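PDB 5F7V: Lmo0181 protein from Listeria monocytogenes serovar 1/2a, which binds the cyclic glucan cycloalternan as a substrate-binding lipoprotein and probably delivers it to an ABC transporter for uptake. Local coordinates for residues A[365-368]-A[369-373]; A[359-362]-A[363-366]. All coordinates share one frame; numbering follows the deposited sequence.

In the fold
Both contacts lie on one helix, 361-376, and illustrate how a single helix can be read turn by turn. Contact 2 comes first along the chain, taking residues 359-366 and so the helix's start; contact 1 covers 365-373, and the two share Ser-365 and Asp-366. Their centres are about 10 Å apart. Helices 179-187 and 382-397 flank both contacts; helix 76-85 is met in contact 2, by Trp-361 and Asn-362. In this solute-binding fold the helix thus meets several other helices near the bound cycloalternan: Trp-361 in contact 2 and Asn-369 in contact 1 each have side chains about 8 Å from a glucose unit.

Contact 1 of 2, residues A[365-368]-A[369-373]; sequences SDYT and NSEFE
The methyl CG2 of Thr-368 sits over one face of the Phe-372 ring, one helical turn on, and supplies the tight part of this contact. It lies 3.7 Å from the ring centroid, offset toward CZ, in a CH-pi contact 21° off the ring normal. With chi1 at -67° OG1 lies beside the backbone N, which leaves CG2 anti to it and alongside the phenylalanine. Phe-182 also packs with Phe-372, the two rings edge-to-face.

Against helix 382-397, CG of Glu-371 lies 3.6 Å from CE2 of Tyr-367, and the bend at chi2 turns the carboxylate back to lie 15° from the plane of the tyrosine ring. A water 2.6 Å from OH of Tyr-367 donates a weak bond to OE2 of Glu-371, whose carboxylate is also held by Lys-374 and Asn-388.

The solvent side is looser: a water bridges OD1 of the exposed Asp-366 and ND2 of Asn-369, while Asn-369 OD1 accepts from Met-179 N.

Successive backbone bonds, from Asn-369 N to Ser-365 O (2.8 Å) through Phe-372 N to Thr-368 O, give the regular i to i+4 pattern of an alpha-helix packed among other helices of the solute-binding fold, with Asp-366 on its solvent side.

Contact 2 of 2, residues A[359-362]-A[363-366]; sequences KDWN and KISD
Asp-360 and Ile-364 are joined by the backbone bond that opens helix 361-376, a helical N-terminus with Asp-360 at the N-cap position. The aspartate's side chain makes no capping bond; the first turn is held by main-chain bonds instead. Ile-364 N donates to Asp-360 O at 2.9 Å, almost straight at 175°, and Asp-366 N donates to Asn-362 O at a more bent 153°. The side chain of Asn-362 bonds outside the helix, ND2 to Thr-78 OG1.

Between these two backbone bonds, Trp-361 O is gripped twice by one residue. Ser-365 N and Ser-365 OG both donate to it from opposite faces of the carbonyl plane, the hydroxyl from well above that plane. A chi1 of -68° sets OG of the serine beside its own backbone N, so that it points back to the carbonyl one turn earlier. This buried hydroxyl is thereby satisfied within the helix.

Contacts round the indole come next. The same OG rests 3.4 Å above one face of the Trp-361 ring system, toward its rim, while the indole NE1 bonds to Asn-180 OD1. CD1 of Ile-364 approaches CE3 of Trp-361 at 4.0 Å, the two side chains crossing at about a right angle.

Charge and water join Asp-360 and Lys-363, beside Thr-396 of helix 382-397, which also touches Ile-364. Lys-363 and Asp-360 lie side by side and point the same way, yet NZ of Lys-363 and OD1 of Asp-360 remain 4.6 Å apart, too far for a salt bridge. One water closes the gap: it donates to Asp-360 OD1 at 2.8 Å and accepts from Lys-363 NZ at 2.9 Å.

Contact 1 of 2, residues A[365-368]-A[369-373]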
ATOM      1  N   SER A 365       8.556   5.196 -10.988  1.00  6.29           N
ATOM      2  CA  SER A 365       8.118   3.828 -10.760  1.00  6.00           C
ATOM      3  C   SER A 365       7.736   3.116 -12.040  1.00  6.12           C
ATOM      4  O   SER A 365       8.112   1.964 -12.240  1.00  5.65           O
ATOM      5  CB  SER A 365       6.949   3.838  -9.759  1.00  5.87           C
ATOM      6  OG  SER A 365       7.411   4.254  -8.465  1.00  5.62           O
ATOM      7  N   ASP A 366       7.044   3.814 -12.921  1.00  6.60           N
ATOM      8  CA  ASP A 366       6.684   3.189 -14.177  1.00  7.15           C
ATOM      9  C   ASP A 366       7.927   2.736 -14.943  1.00  6.52           C
ATOM     10  O   ASP A 366       7.955   1.627 -15.510  1.00  6.21           O
ATOM     11  CB  ASP A 366       5.855   4.135 -15.039  1.00  8.63           C
ATOM     12  CG  ASP A 366       4.454   4.360 -14.511  1.00 10.02           C
ATOM     13  OD1 ASP A 366       3.903   3.636 -13.675  1.00 11.82           O
ATOM     14  OD2 ASP A 366       3.874   5.354 -14.980  1.00 13.32           O
ATOM     15  N   TYR A 367       8.930   3.611 -15.005  1.00  6.13           N
ATOM     16  CA  TYR A 367      10.155   3.244 -15.750  1.00  6.22           C
ATOM     17  C   TYR A 367      10.866   2.054 -15.116  1.00  5.73           C
ATOM     18  O   TYR A 367      11.191   1.072 -15.761  1.00  5.35           O
ATOM     19  CB  TYR A 367      11.111   4.435 -15.841  1.00  6.55           C
ATOM     20  CG  TYR A 367      12.370   4.081 -16.583  1.00  7.00           C
ATOM     21  CD1 TYR A 367      12.421   4.166 -17.968  1.00  7.72           C
ATOM     22  CD2 TYR A 367      13.487   3.568 -15.937  1.00  6.91           C
ATOM     23  CE1 TYR A 367      13.581   3.809 -18.661  1.00  8.25           C
ATOM     24  CE2 TYR A 367      14.627   3.201 -16.614  1.00  7.56           C
ATOM     25  CZ  TYR A 367      14.669   3.300 -17.976  1.00  8.14           C
ATOM     26  OH  TYR A 367      15.818   2.920 -18.672  1.00 10.05           O
ATOM     27  N   THR A 368      11.063   2.129 -13.809  1.00  5.33           N
ATOM     28  CA  THR A 368      11.749   1.078 -13.080  1.00  5.27           C
ATOM     29  C   THR A 368      10.978  -0.219 -13.186  1.00  4.86           C
ATOM     30  O   THR A 368      11.586  -1.283 -13.335  1.00  4.54           O
ATOM     31  CB  THR A 368      11.950   1.470 -11.613  1.00  5.53           C
ATOM     32  OG1 THR A 368      12.867   2.574 -11.613  1.00  6.93           O
ATOM     33  CG2 THR A 368      12.526   0.388 -10.761  1.00  5.48           C
ATOM     34  N   ASN A 369       9.649  -0.158 -13.111  1.00  4.72           N
ATOM     35  CA  ASN A 369       8.851  -1.372 -13.195  1.00  4.72           C
ATOM     36  C   ASN A 369       9.003  -2.039 -14.541  1.00  5.00           C
ATOM     37  O   ASN A 369       9.050  -3.262 -14.639  1.00  5.03           O
ATOM     38  CB  ASN A 369       7.376  -1.099 -12.899  1.00  4.74           C
ATOM     39  CG  ASN A 369       7.140  -0.781 -11.448  1.00  4.52           C
ATOM     40  OD1 ASN A 369       7.996  -1.077 -10.634  1.00  4.36           O
ATOM     41  ND2 ASN A 369       6.016  -0.216 -11.117  1.00  4.65           N
ATOM     42  N   SER A 370       9.118  -1.240 -15.598  0.70  5.30           N
ATOM     43  CA  SER A 370       9.343  -1.814 -16.929  0.70  5.83           C
ATOM     44  C   SER A 370      10.722  -2.506 -16.945  0.70  5.64           C
ATOM     45  O   SER A 370      10.835  -3.610 -17.477  0.70  5.86           O
ATOM     46  CB  SER A 370       9.250  -0.721 -17.992  0.70  6.43           C
ATOM     47  OG  SER A 370       9.643  -1.192 -19.270  0.70  7.34           O
ATOM     48  N   GLU A 371      11.756  -1.885 -16.375  1.00  5.38           N
ATOM     49  CA  GLU A 371      13.087  -2.506 -16.334  1.00  5.46           C
ATOM     50  C   GLU A 371      13.055  -3.807 -15.548  1.00  5.03           C
ATOM     51  O   GLU A 371      13.692  -4.775 -15.937  1.00  4.97           O
ATOM     52  CB  GLU A 371      14.112  -1.548 -15.741  1.00  5.97           C
ATOM     53  CG  GLU A 371      14.388  -0.364 -16.659  1.00  6.68           C
ATOM     54  CD  GLU A 371      14.855  -0.730 -18.053  1.00  7.87           C
ATOM     55  OE1 GLU A 371      15.872  -1.467 -18.109  1.00  8.65           O
ATOM     56  OE2 GLU A 371      14.215  -0.382 -19.074  1.00 10.05           O
ATOM     57  N   PHE A 372      12.345  -3.836 -14.423  1.00  4.68           N
ATOM     58  CA  PHE A 372      12.264  -5.041 -13.624  1.00  4.49           C
ATOM     59  C   PHE A 372      11.514  -6.147 -14.360  1.00  4.94           C
ATOM     60  O   PHE A 372      11.939  -7.298 -14.315  1.00  4.81           O
ATOM     61  CB  PHE A 372      11.614  -4.761 -12.277  1.00  4.25           C
ATOM     62  CG  PHE A 372      12.436  -3.968 -11.310  1.00  4.02           C
ATOM     63  CD1 PHE A 372      13.745  -3.543 -11.551  1.00  3.95           C
ATOM     64  CD2 PHE A 372      11.872  -3.618 -10.094  1.00  3.94           C
ATOM     65  CE1 PHE A 372      14.457  -2.826 -10.621  1.00  3.91           C
ATOM     66  CE2 PHE A 372      12.566  -2.878  -9.168  1.00  3.90           C
ATOM     67  CZ  PHE A 372      13.871  -2.490  -9.426  1.00  3.86           C
ATOM     68  N   GLU A 373      10.433  -5.818 -15.049  1.00  5.43           N
ATOM     69  CA  GLU A 373       9.705  -6.791 -15.834  1.00  6.43           C
ATOM     70  C   GLU A 373      10.613  -7.433 -16.875  1.00  6.18           C
ATOM     71  O   GLU A 373      10.560  -8.634 -17.144  1.00  6.05           O
ATOM     72  CB  GLU A 373       8.476  -6.128 -16.475  1.00  7.66           C
ATOM     73  CG  GLU A 373       7.557  -7.133 -17.131  1.00  9.47           C
ATOM     74  CD  GLU A 373       6.552  -7.740 -16.200  1.00 11.13           C
ATOM     75  OE1 GLU A 373       6.724  -7.670 -14.958  1.00 13.25           O
ATOM     76  OE2 GLU A 373       5.574  -8.297 -16.787  1.00 13.59           O
TER
HETATM   77  O   HOH W   1       4.211   0.455 -13.346  1.00 21.19           O
HETATM   78  O   HOH W   2      15.467   2.097 -21.082  1.00 22.32           O

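Contact 2 of 2, residues A[359-362]-A[363-366]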
ATOM      1  N   LYS A 359       7.994  14.213  -5.966  1.00  8.93           N
ATOM      2  CA  LYS A 359       6.910  14.526  -6.896  1.00  9.82           C
ATOM      3  C   LYS A 359       6.829  13.603  -8.111  1.00  9.45           C
ATOM      4  O   LYS A 359       5.740  13.483  -8.654  1.00  9.59           O
ATOM      5  CB  LYS A 359       6.970  15.984  -7.341  1.00 11.13           C
ATOM      6  CG  LYS A 359       8.098  16.317  -8.289  1.00 11.86           C
ATOM      7  CD  LYS A 359       7.903  17.709  -8.874  1.00 13.72           C
ATOM      8  CE  LYS A 359       9.029  17.985  -9.855  1.00 14.74           C
ATOM      9  NZ  LYS A 359       9.010  19.416 -10.223  1.00 16.65           N
ATOM     10  N   ASP A 360       7.922  12.945  -8.491  1.00  9.12           N
ATOM     11  CA  ASP A 360       7.956  12.132  -9.700  1.00  9.69           C
ATOM     12  C   ASP A 360       7.844  10.651  -9.371  1.00  8.50           C
ATOM     13  O   ASP A 360       8.182   9.859 -10.224  1.00  8.31           O
ATOM     14  CB  ASP A 360       9.248  12.392 -10.472  1.00 10.99           C
ATOM     15  CG  ASP A 360       9.366  13.807 -10.977  1.00 12.86           C
ATOM     16  OD1 ASP A 360       8.391  14.266 -11.618  1.00 14.35           O
ATOM     17  OD2 ASP A 360      10.430  14.435 -10.708  1.00 15.15           O
ATOM     18  N   TRP A 361       7.333  10.272  -8.207  1.00  7.67           N
ATOM     19  CA  TRP A 361       7.353   8.870  -7.816  1.00  6.83           C
ATOM     20  C   TRP A 361       6.671   7.946  -8.804  1.00  6.70           C
ATOM     21  O   TRP A 361       7.247   6.921  -9.181  1.00  6.12           O
ATOM     22  CB  TRP A 361       6.685   8.689  -6.458  1.00  6.56           C
ATOM     23  CG  TRP A 361       6.745   7.269  -5.961  1.00  6.12           C
ATOM     24  CD1 TRP A 361       5.721   6.394  -5.824  1.00  6.01           C
ATOM     25  CD2 TRP A 361       7.917   6.581  -5.545  1.00  5.80           C
ATOM     26  NE1 TRP A 361       6.190   5.212  -5.329  1.00  5.78           N
ATOM     27  CE2 TRP A 361       7.541   5.287  -5.124  1.00  5.56           C
ATOM     28  CE3 TRP A 361       9.267   6.918  -5.476  1.00  5.81           C
ATOM     29  CZ2 TRP A 361       8.449   4.358  -4.643  1.00  5.42           C
ATOM     30  CZ3 TRP A 361      10.178   5.982  -5.026  1.00  5.60           C
ATOM     31  CH2 TRP A 361       9.761   4.704  -4.581  1.00  5.42           C
ATOM     32  N   ASN A 362       5.452   8.261  -9.228  1.00  7.28           N
ATOM     33  CA  ASN A 362       4.755   7.352 -10.125  1.00  7.70           C
ATOM     34  C   ASN A 362       5.450   7.233 -11.485  1.00  7.95           C
ATOM     35  O   ASN A 362       5.517   6.124 -12.039  1.00  7.45           O
ATOM     36  CB  ASN A 362       3.266   7.707 -10.207  1.00  8.22           C
ATOM     37  CG  ASN A 362       2.481   7.382  -8.922  1.00  8.42           C
ATOM     38  OD1 ASN A 362       2.865   6.553  -8.076  1.00  9.07           O
ATOM     39  ND2 ASN A 362       1.340   8.065  -8.757  1.00  8.95           N
ATOM     40  N   LYS A 363       6.022   8.322 -11.973  1.00  8.56           N
ATOM     41  CA  LYS A 363       6.733   8.329 -13.238  1.00  9.17           C
ATOM     42  C   LYS A 363       8.012   7.491 -13.154  1.00  8.04           C
ATOM     43  O   LYS A 363       8.287   6.641 -14.022  1.00  7.94           O
ATOM     44  CB  LYS A 363       7.048   9.778 -13.591  1.00 11.37           C
ATOM     45  CG  LYS A 363       7.690   9.852 -14.938  1.00 13.45           C
ATOM     46  CD  LYS A 363       8.479  11.112 -15.177  1.00 15.84           C
ATOM     47  CE  LYS A 363       7.715  12.370 -14.894  1.00 17.31           C
ATOM     48  NZ  LYS A 363       8.013  13.255 -16.054  1.00 18.58           N
ATOM     49  N   ILE A 364       8.810   7.698 -12.110  0.70  7.36           N
ATOM     50  CA  ILE A 364      10.025   6.904 -11.956  0.70  6.97           C
ATOM     51  C   ILE A 364       9.658   5.443 -11.692  0.70  6.49           C
ATOM     52  O   ILE A 364      10.361   4.555 -12.167  0.70  6.12           O
ATOM     53  CB  ILE A 364      11.072   7.461 -10.968  0.70  7.14           C
ATOM     54  CG1 ILE A 364      10.648   7.385  -9.499  0.70  7.19           C
ATOM     55  CG2 ILE A 364      11.468   8.861 -11.393  0.70  7.56           C
ATOM     56  CD1 ILE A 364      11.723   7.817  -8.521  0.70  7.20           C
ATOM     57  N   SER A 365       8.556   5.196 -10.988  1.00  6.29           N
ATOM     58  CA  SER A 365       8.118   3.828 -10.760  1.00  6.00           C
ATOM     59  C   SER A 365       7.736   3.116 -12.040  1.00  6.12           C
ATOM     60  O   SER A 365       8.112   1.964 -12.240  1.00  5.65           O
ATOM     61  CB  SER A 365       6.949   3.838  -9.759  1.00  5.87           C
ATOM     62  OG  SER A 365       7.411   4.254  -8.465  1.00  5.62           O
ATOM     63  N   ASP A 366       7.044   3.814 -12.921  1.00  6.60           N
ATOM     64  CA  ASP A 366       6.684   3.189 -14.177  1.00  7.15           C
ATOM     65  C   ASP A 366       7.927   2.736 -14.943  1.00  6.52           C
ATOM     66  O   ASP A 366       7.955   1.627 -15.510  1.00  6.21           O
ATOM     67  CB  ASP A 366       5.855   4.135 -15.039  1.00  8.63           C
ATOM     68  CG  ASP A 366       4.454   4.360 -14.511  1.00 10.02           C
ATOM     69  OD1 ASP A 366       3.903   3.636 -13.675  1.00 11.82           O
ATOM     70  OD2 ASP A 366       3.874   5.354 -14.980  1.00 13.32           O
TER
HETATM   71  O   HOH W   3       4.950  11.037 -10.983  1.00 13.16           O
HETATM   72  O   HOH W   4       8.840  15.372 -14.176  0.50 19.98           O